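Local coordinates for protein carbonic anhydrase (Neosartorya fumigata, PDB 7COI) that probably catalyses the reversible hydration of carbon dioxide to hydrogencarbonate as a zinc-dependent carbonic anhydrase of the beta class, at residues A[110-115]-A[163-168]; A[167-172]-A[249-254]; A[179-184]-A[218-223]. All coordinates share one frame; numbering follows the deposited sequence.

Contact 1: A[110-115]-A[163-168]; sequences QHPEIL and RHLRVK. With ACT (acetate ion), chain G.
Gln110 reaches across to Leu165 with its amide end. Its outstretched chain meets the leucine at about a right angle, with NE2 3.9 Å from Leu165 CD1. The same NE2 donates to an acetate oxygen, O, at 3.0 Å; the acetate probably comes from the crystallisation liquor. OE1 is held by Ser122 OG of the second subunit, so both polar ends of the amide are engaged. Pro112 adds its ring to the same leucine, CG lying 3.9 Å from Leu165 CD1. Its carbonyl is tied to the other segment through a water, which donates to Pro112 O at 2.7 Å and to Leu165 O at 2.6 Å. Glu113 makes the one direct hydrogen bond between the segments. Lys168 N donates to Glu113 O at 2.9 Å, from above the carbonyl plane and with a bent N-H...O angle of 141°. The two side chains run alongside each other in the same direction. With a bend at the last lysine torsion (chi4 55°), Lys168 NZ sits 3.8 Å from Glu113 OE1, a long salt bridge. Glu113 OE2 has a second long, weak ion pair with Lys80 of the second subunit. Leu115, the second residue of strand 114-119, packs its CB 4.1 Å from Val167 CG2. Val167 CG1 packs on Pro112 O and the carbonyl carbon of Ile114, and its CB on Glu113 O. Apolar packing, one backbone hydrogen bond and a water bridge join the loop after helix 152-164 to the start of the strand; the long Glu113-Lys168 ion pair probably adds little.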
loop_
_atom_site.group_PDB
_atom_site.type_symbol
_atom_site.label_atom_id
_atom_site.label_comp_id
_atom_site.label_asym_id
_atom_site.label_seq_id
_atom_site.Cartn_x
_atom_site.Cartn_y
_atom_site.Cartn_z
ATOM N N GLN A 110 20.375 13.306 15.409
ATOM C CA GLN A 110 20.930 13.270 14.046
ATOM C C GLN A 110 20.617 14.585 13.325
ATOM O O GLN A 110 19.523 15.138 13.555
ATOM C CB GLN A 110 20.362 12.075 13.266
ATOM C CG GLN A 110 18.888 12.237 12.913
ATOM C CD GLN A 110 18.341 11.048 12.161
ATOM O OE1 GLN A 110 18.968 10.563 11.210
ATOM N NE2 GLN A 110 17.126 10.670 12.528
ATOM N N HIS A 111 21.501 14.998 12.436
ATOM C CA HIS A 111 21.358 16.196 11.571
ATOM C C HIS A 111 21.896 15.888 10.187
ATOM O O HIS A 111 22.724 16.616 9.661
ATOM C CB HIS A 111 22.093 17.378 12.253
ATOM C CG HIS A 111 21.431 17.784 13.517
ATOM N ND1 HIS A 111 21.849 17.311 14.749
ATOM C CD2 HIS A 111 20.359 18.572 13.765
ATOM C CE1 HIS A 111 21.072 17.805 15.703
ATOM N NE2 HIS A 111 20.157 18.583 15.129
ATOM N N PRO A 112 21.447 14.813 9.498
ATOM C CA PRO A 112 21.956 14.541 8.168
ATOM C C PRO A 112 21.455 15.616 7.206
ATOM O O PRO A 112 20.330 16.061 7.349
ATOM C CB PRO A 112 21.312 13.179 7.827
ATOM C CG PRO A 112 20.066 13.181 8.611
ATOM C CD PRO A 112 20.413 13.867 9.917
ATOM N N GLU A 113 22.242 15.920 6.200
ATOM C CA GLU A 113 21.860 16.912 5.165
ATOM C C GLU A 113 21.392 16.205 3.892
ATOM O O GLU A 113 20.989 16.912 2.933
ATOM C CB GLU A 113 23.077 17.793 4.879
ATOM C CG GLU A 113 23.583 18.506 6.100
ATOM C CD GLU A 113 24.461 19.733 5.830
ATOM O OE1 GLU A 113 24.498 20.249 4.663
ATOM O OE2 GLU A 113 25.086 20.185 6.791
ATOM N N ILE A 114 21.508 14.863 3.854
ATOM C CA ILE A 114 21.244 14.048 2.646
ATOM C C ILE A 114 20.189 12.985 2.989
ATOM O O ILE A 114 20.369 12.269 4.013
ATOM C CB ILE A 114 22.518 13.397 2.085
ATOM C CG1 ILE A 114 23.574 14.468 1.710
ATOM C CG2 ILE A 114 22.168 12.512 0.890
ATOM C CD1 ILE A 114 24.916 13.925 1.353
ATOM N N LEU A 115 19.151 12.911 2.160
ATOM C CA LEU A 115 18.262 11.731 2.044
ATOM C C LEU A 115 18.723 10.953 0.827
ATOM O O LEU A 115 18.749 11.520 -0.284
ATOM C CB LEU A 115 16.780 12.137 1.925
ATOM C CG LEU A 115 15.837 11.013 1.433
ATOM C CD1 LEU A 115 15.843 9.838 2.411
ATOM C CD2 LEU A 115 14.425 11.527 1.257
ATOM N N ARG A 163 10.582 17.384 5.982
ATOM C CA ARG A 163 9.888 18.315 6.896
ATOM C C ARG A 163 10.593 18.336 8.250
ATOM O O ARG A 163 10.770 19.441 8.806
ATOM C CB ARG A 163 8.411 17.968 7.066
ATOM C CG ARG A 163 7.651 18.911 8.000
ATOM C CD ARG A 163 6.153 18.672 8.016
ATOM N NE ARG A 163 5.558 18.770 6.685
ATOM C CZ ARG A 163 5.296 19.936 6.051
ATOM N NH1 ARG A 163 5.609 21.098 6.612
ATOM N NH2 ARG A 163 4.751 19.953 4.847
ATOM N N HIS A 164 10.954 17.175 8.801
ATOM C CA HIS A 164 11.397 17.058 10.205
ATOM C C HIS A 164 12.925 17.211 10.294
ATOM O O HIS A 164 13.367 18.027 11.084
ATOM C CB HIS A 164 10.812 15.809 10.832
ATOM C CG HIS A 164 9.330 15.884 10.892
ATOM N ND1 HIS A 164 8.687 16.778 11.719
ATOM C CD2 HIS A 164 8.363 15.244 10.202
ATOM C CE1 HIS A 164 7.375 16.644 11.566
ATOM N NE2 HIS A 164 7.154 15.701 10.634
ATOM N N LEU A 165 13.721 16.531 9.475
ATOM C CA LEU A 165 15.190 16.684 9.543
ATOM C C LEU A 165 15.649 17.854 8.657
ATOM O O LEU A 165 16.812 18.255 8.801
ATOM C CB LEU A 165 15.845 15.359 9.119
ATOM C CG LEU A 165 15.525 14.164 10.024
ATOM C CD1 LEU A 165 16.236 12.909 9.515
ATOM C CD2 LEU A 165 15.888 14.440 11.484
ATOM N N ARG A 166 14.818 18.344 7.745
ATOM C CA ARG A 166 15.158 19.462 6.825
ATOM C C ARG A 166 16.450 19.164 6.069
ATOM O O ARG A 166 17.373 20.031 5.995
ATOM C CB ARG A 166 15.205 20.778 7.605
ATOM C CG ARG A 166 13.858 21.193 8.173
ATOM C CD ARG A 166 13.911 22.465 9.025
ATOM N NE ARG A 166 14.447 23.592 8.280
ATOM C CZ ARG A 166 13.752 24.370 7.443
ATOM N NH1 ARG A 166 12.460 24.152 7.246
ATOM N NH2 ARG A 166 14.363 25.366 6.813
ATOM N N VAL A 167 16.532 17.995 5.444
ATOM C CA VAL A 167 17.693 17.682 4.584
ATOM C C VAL A 167 17.792 18.741 3.491
ATOM O O VAL A 167 16.751 19.291 3.064
ATOM C CB VAL A 167 17.578 16.256 3.995
ATOM C CG1 VAL A 167 17.630 15.205 5.087
ATOM C CG2 VAL A 167 16.320 16.071 3.162
ATOM N N LYS A 168 18.990 18.967 2.996
ATOM C CA LYS A 168 19.238 19.948 1.909
ATOM C C LYS A 168 19.235 19.250 0.559
ATOM O O LYS A 168 19.080 19.946 -0.476
ATOM C CB LYS A 168 20.577 20.643 2.166
ATOM C CG LYS A 168 20.621 21.509 3.412
ATOM C CD LYS A 168 21.823 22.437 3.463
ATOM C CE LYS A 168 21.823 23.306 4.703
ATOM N NZ LYS A 168 21.725 22.473 5.922
HETATM C C ACT G . 14.173 7.869 12.719
HETATM O O ACT G . 14.926 8.624 12.166
HETATM O OXT ACT G . 14.684 7.153 13.867
HETATM C CH3 ACT G . 12.763 7.604 12.263
HETATM O O HOH W 1 19.165 17.284 9.396
#

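Contact 2: A[167-172]-A[249-254]; sequences VKHVVI and GLQVHG
Strands 169-172 and 251-254 run parallel, their axes 4.7 Å apart at closest approach and inclined by 18°, with His169 beside Gln251 and Ile172 beside Gly254. Four backbone hydrogen bonds join them. Gln251 N donates to Lys168 O, Val170 N to Gln251 O, His253 N to Val170 O and Ile172 N to His253 O. A water donates to both Lys168 O and Gly249 O, bridging the two segments where the pairing starts. His169, Gln251, Val171 and His253 share one face of the sheet. There His169 ND1 and His253 NE2 form a hydrogen bond of 2.9 Å, and either nitrogen could be the donor. The rings meet rim to rim, neither over the face of the other, with planes 34° apart. His253 reaches back along the sheet to His169, whereas its own register partner is Val171. Gln251 runs alongside His169, with its amide turned 81° from the ring plane. Gln251 OE1 is 3.7 Å from His169 CE1, at the ring edge. Val171 CG2 lies 4.1 Å from His253 CD2. Phe81 of the second subunit stacks on the His253 ring. Val170, Val252 and Ile172 line the other face. Leu250, just before its strand, lays CD1 over the carbonyl oxygens of Val167 and Lys168, 3.3 Å from Val167 O, and against Val170 CG2 at 4.1 Å. Val170 CB is 4.3 Å from Val252 CG1. Leu232 and Leu235 of helix 216-236 cover this side. The pair belongs to the parallel part of the central sheet of the beta-class carbonic anhydrase fold, with helices on one face and the second subunit's N-terminal segment reaching the other.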
loop_
_atom_site.group_PDB
_atom_site.type_symbol
_atom_site.label_atom_id
_atom_site.label_comp_id
_atom_site.label_asym_id
_atom_site.label_seq_id
_atom_site.Cartn_x
_atom_site.Cartn_y
_atom_site.Cartn_z
ATOM N N VAL A 167 16.532 17.995 5.444
ATOM C CA VAL A 167 17.693 17.682 4.584
ATOM C C VAL A 167 17.792 18.741 3.491
ATOM O O VAL A 167 16.751 19.291 3.064
ATOM C CB VAL A 167 17.578 16.256 3.995
ATOM C CG1 VAL A 167 17.630 15.205 5.087
ATOM C CG2 VAL A 167 16.320 16.071 3.162
ATOM N N LYS A 168 18.990 18.967 2.996
ATOM C CA LYS A 168 19.238 19.948 1.909
ATOM C C LYS A 168 19.235 19.250 0.559
ATOM O O LYS A 168 19.080 19.946 -0.476
ATOM C CB LYS A 168 20.577 20.643 2.166
ATOM C CG LYS A 168 20.621 21.509 3.412
ATOM C CD LYS A 168 21.823 22.437 3.463
ATOM C CE LYS A 168 21.823 23.306 4.703
ATOM N NZ LYS A 168 21.725 22.473 5.922
ATOM N N HIS A 169 19.452 17.926 0.537
ATOM C CA HIS A 169 19.615 17.171 -0.719
ATOM C C HIS A 169 18.794 15.886 -0.639
ATOM O O HIS A 169 18.859 15.214 0.417
ATOM C CB HIS A 169 21.074 16.795 -0.963
ATOM C CG HIS A 169 21.968 17.981 -1.017
ATOM N ND1 HIS A 169 22.117 18.705 -2.178
ATOM C CD2 HIS A 169 22.717 18.583 -0.062
ATOM C CE1 HIS A 169 22.951 19.699 -1.947
ATOM N NE2 HIS A 169 23.323 19.661 -0.649
ATOM N N VAL A 170 18.071 15.586 -1.702
ATOM C CA VAL A 170 17.474 14.231 -1.927
ATOM C C VAL A 170 18.174 13.623 -3.118
ATOM O O VAL A 170 18.161 14.220 -4.201
ATOM C CB VAL A 170 15.948 14.253 -2.100
ATOM C CG1 VAL A 170 15.433 12.803 -2.232
ATOM C CG2 VAL A 170 15.265 14.969 -0.943
ATOM N N VAL A 171 18.764 12.445 -2.937
ATOM C CA VAL A 171 19.481 11.728 -3.988
ATOM C C VAL A 171 18.700 10.453 -4.288
ATOM O O VAL A 171 18.434 9.699 -3.345
ATOM C CB VAL A 171 20.912 11.403 -3.524
ATOM C CG1 VAL A 171 21.651 10.585 -4.555
ATOM C CG2 VAL A 171 21.677 12.653 -3.123
ATOM N N ILE A 172 18.359 10.225 -5.537
ATOM C CA ILE A 172 17.881 8.913 -6.013
ATOM C C ILE A 172 19.045 8.309 -6.757
ATOM O O ILE A 172 19.515 8.907 -7.749
ATOM C CB ILE A 172 16.594 8.990 -6.855
ATOM C CG1 ILE A 172 15.454 9.622 -6.068
ATOM C CG2 ILE A 172 16.226 7.599 -7.355
ATOM C CD1 ILE A 172 14.177 9.792 -6.884
ATOM N N GLY A 249 15.705 26.016 -1.077
ATOM C CA GLY A 249 16.519 25.550 -2.200
ATOM C C GLY A 249 16.892 24.080 -2.019
ATOM O O GLY A 249 17.994 23.710 -2.466
ATOM N N LEU A 250 16.018 23.258 -1.414
ATOM C CA LEU A 250 16.231 21.781 -1.418
ATOM C C LEU A 250 16.575 21.376 -2.836
ATOM O O LEU A 250 15.885 21.825 -3.824
ATOM C CB LEU A 250 14.966 21.064 -0.941
ATOM C CG LEU A 250 14.960 19.540 -1.117
ATOM C CD1 LEU A 250 15.893 18.940 -0.123
ATOM C CD2 LEU A 250 13.580 18.955 -0.895
ATOM N N GLN A 251 17.585 20.527 -2.987
ATOM C CA GLN A 251 17.993 20.064 -4.317
ATOM C C GLN A 251 17.665 18.583 -4.423
ATOM O O GLN A 251 17.768 17.894 -3.388
ATOM C CB GLN A 251 19.473 20.299 -4.523
ATOM C CG GLN A 251 19.813 21.782 -4.596
ATOM C CD GLN A 251 21.305 21.981 -4.650
ATOM O OE1 GLN A 251 22.044 21.166 -5.195
ATOM N NE2 GLN A 251 21.763 23.053 -4.035
ATOM N N VAL A 252 17.341 18.150 -5.637
ATOM C CA VAL A 252 17.166 16.706 -5.936
ATOM C C VAL A 252 18.190 16.300 -6.977
ATOM O O VAL A 252 18.542 17.120 -7.826
ATOM C CB VAL A 252 15.710 16.391 -6.330
ATOM C CG1 VAL A 252 14.765 16.856 -5.250
ATOM C CG2 VAL A 252 15.324 16.977 -7.691
ATOM N N HIS A 253 18.700 15.082 -6.876
ATOM C CA HIS A 253 19.824 14.609 -7.725
ATOM C C HIS A 253 19.568 13.173 -8.137
ATOM O O HIS A 253 19.175 12.393 -7.248
ATOM C CB HIS A 253 21.155 14.677 -6.952
ATOM C CG HIS A 253 21.376 15.955 -6.224
ATOM N ND1 HIS A 253 21.947 17.032 -6.856
ATOM C CD2 HIS A 253 21.123 16.331 -4.952
ATOM C CE1 HIS A 253 22.019 18.030 -6.000
ATOM N NE2 HIS A 253 21.560 17.614 -4.808
ATOM N N GLY A 254 19.841 12.863 -9.393
ATOM C CA GLY A 254 19.824 11.494 -9.914
ATOM C C GLY A 254 21.230 11.013 -10.124
ATOM O O GLY A 254 22.029 11.753 -10.770
HETATM O O HOH W 2 19.873 22.546 -0.647
#

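Contact 3: A[179-184]-A[218-223]; sequences GGVAAA and EAVVRL. With ACT (acetate ion), chain E.
Val181 carries this helix-to-helix contact, with Leu223 and Val220 as its main partners. CG1 of Val181 does the touching. It stands anti to the backbone N (chi1 171°) and projects between the two residues of helix 216-236. It comes 3.7 Å from Leu223 CB and 4.1 Å from Val220 CG1. The same methyl lies 3.3 Å from Val220 O, so it also meets the backbone of the longer helix. The Leu223 and Val181 side chains pass antiparallel to one another. Beyond them, Leu223 CD2 reaches to 4.4 Å from Ala184 CB. Val220 uses its other branch, CG2, at 4.2 Å from Ala182 CB. The side chains meet by apolar packing alone. The short segment axes cross at 108° and approach to 9.2 Å. At the start of its helix, Gly179 N donates to OXT of an acetate ion at 3.1 Å; Gln110 NE2 of the second subunit also binds this acetate. Leu185 packs on Val220 and Leu223, and Leu203 of helix 193-206 on Leu223. The Val181 side chain lies about 6 Å from the zinc ion, and its helix directly follows Cys178. The contact therefore packs the helix after a metal ligand onto helix 216-236, beside the zinc site of a beta-class carbonic anhydrase.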
loop_
_atom_site.group_PDB
_atom_site.type_symbol
_atom_site.label_atom_id
_atom_site.label_comp_id
_atom_site.label_asym_id
_atom_site.label_seq_id
_atom_site.Cartn_x
_atom_site.Cartn_y
_atom_site.Cartn_z
ATOM N N GLY A 179 18.991 -6.108 -10.572
ATOM C CA GLY A 179 18.084 -7.265 -10.739
ATOM C C GLY A 179 16.623 -6.873 -10.866
ATOM O O GLY A 179 15.894 -7.575 -11.552
ATOM N N GLY A 180 16.170 -5.793 -10.236
ATOM C CA GLY A 180 14.778 -5.340 -10.356
ATOM C C GLY A 180 14.534 -4.746 -11.712
ATOM O O GLY A 180 13.531 -5.053 -12.356
ATOM N N VAL A 181 15.467 -3.932 -12.191
ATOM C CA VAL A 181 15.364 -3.376 -13.568
ATOM C C VAL A 181 15.376 -4.554 -14.559
ATOM O O VAL A 181 14.524 -4.585 -15.477
ATOM C CB VAL A 181 16.490 -2.367 -13.811
ATOM C CG1 VAL A 181 16.544 -1.961 -15.278
ATOM C CG2 VAL A 181 16.319 -1.150 -12.900
ATOM N N ALA A 182 16.293 -5.504 -14.402
ATOM C CA ALA A 182 16.374 -6.675 -15.322
ATOM C C ALA A 182 15.058 -7.480 -15.289
ATOM O O ALA A 182 14.553 -7.904 -16.356
ATOM C CB ALA A 182 17.568 -7.526 -14.994
ATOM N N ALA A 183 14.479 -7.699 -14.109
ATOM C CA ALA A 183 13.201 -8.433 -13.966
ATOM C C ALA A 183 12.122 -7.745 -14.813
ATOM O O ALA A 183 11.330 -8.447 -15.496
ATOM C CB ALA A 183 12.814 -8.506 -12.515
ATOM N N ALA A 184 12.063 -6.403 -14.789
ATOM C CA ALA A 184 11.040 -5.639 -15.524
ATOM C C ALA A 184 11.206 -5.816 -17.045
ATOM O O ALA A 184 10.223 -5.651 -17.768
ATOM C CB ALA A 184 11.068 -4.184 -15.130
ATOM N N GLU A 218 22.973 -2.813 -22.072
ATOM C CA GLU A 218 22.712 -1.368 -22.309
ATOM C C GLU A 218 21.262 -1.060 -21.911
ATOM O O GLU A 218 21.047 0.015 -21.370
ATOM C CB GLU A 218 22.889 -0.972 -23.776
ATOM C CG GLU A 218 24.318 -0.914 -24.275
ATOM C CD GLU A 218 24.415 -0.630 -25.777
ATOM O OE1 GLU A 218 23.658 -1.261 -26.584
ATOM O OE2 GLU A 218 25.235 0.249 -26.156
ATOM N N ALA A 219 20.304 -1.947 -22.202
ATOM C CA ALA A 219 18.866 -1.753 -21.882
ATOM C C ALA A 219 18.682 -1.683 -20.365
ATOM O O ALA A 219 17.901 -0.824 -19.907
ATOM C CB ALA A 219 18.014 -2.856 -22.472
ATOM N N VAL A 220 19.396 -2.518 -19.614
ATOM C CA VAL A 220 19.313 -2.550 -18.128
ATOM C C VAL A 220 19.831 -1.210 -17.610
ATOM O O VAL A 220 19.210 -0.653 -16.734
ATOM C CB VAL A 220 20.063 -3.744 -17.514
ATOM C CG1 VAL A 220 20.269 -3.588 -16.017
ATOM C CG2 VAL A 220 19.359 -5.056 -17.824
ATOM N N VAL A 221 20.917 -0.676 -18.174
ATOM C CA VAL A 221 21.433 0.657 -17.769
ATOM C C VAL A 221 20.427 1.723 -18.177
ATOM O O VAL A 221 20.183 2.597 -17.349
ATOM C CB VAL A 221 22.829 0.926 -18.366
ATOM C CG1 VAL A 221 23.246 2.385 -18.239
ATOM C CG2 VAL A 221 23.851 0.010 -17.712
ATOM N N ARG A 222 19.902 1.698 -19.399
ATOM C CA ARG A 222 19.021 2.772 -19.918
ATOM C C ARG A 222 17.765 2.802 -19.060
ATOM O O ARG A 222 17.358 3.881 -18.640
ATOM C CB ARG A 222 18.641 2.558 -21.386
ATOM C CG ARG A 222 17.775 3.666 -21.977
ATOM C CD ARG A 222 18.357 5.058 -21.903
ATOM N NE ARG A 222 19.597 5.062 -22.683
ATOM C CZ ARG A 222 19.693 5.097 -24.025
ATOM N NH1 ARG A 222 18.622 5.172 -24.799
ATOM N NH2 ARG A 222 20.886 5.059 -24.588
ATOM N N LEU A 223 17.181 1.646 -18.804
ATOM C CA LEU A 223 15.932 1.593 -18.000
ATOM C C LEU A 223 16.246 2.031 -16.565
ATOM O O LEU A 223 15.388 2.696 -15.960
ATOM C CB LEU A 223 15.335 0.187 -18.063
ATOM C CG LEU A 223 13.994 0.044 -17.348
ATOM C CD1 LEU A 223 12.993 1.092 -17.790
ATOM C CD2 LEU A 223 13.422 -1.335 -17.562
HETATM C C ACT E . 18.747 -5.768 -6.750
HETATM O O ACT E . 19.472 -6.501 -6.085
HETATM O OXT ACT E . 19.394 -4.896 -7.736
HETATM C CH3 ACT E . 17.226 -5.699 -6.593
#

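How the contacts relate
Contacts 1 and 2 form one continuous region, with centres 10 Å apart and Val167 and Lys168 in common. Leu115 joins them: its N lies 2.9 Å from His169 O and its O lies 2.8 Å from Val171 N, probable hydrogen bonds between neighbouring strands. Strand 169-175 then leads to His175, which binds zinc with Cys119 and Cys178. In contact 2, the Ile172 side chain is about 11 Å from the metal. Contact 3 lies beyond the strand, across the chain's centre, its centre about 24 Å from that of contact 2 and 30 Å from that of contact 1. Acetates link Gln110 and Gly179 of different subunits.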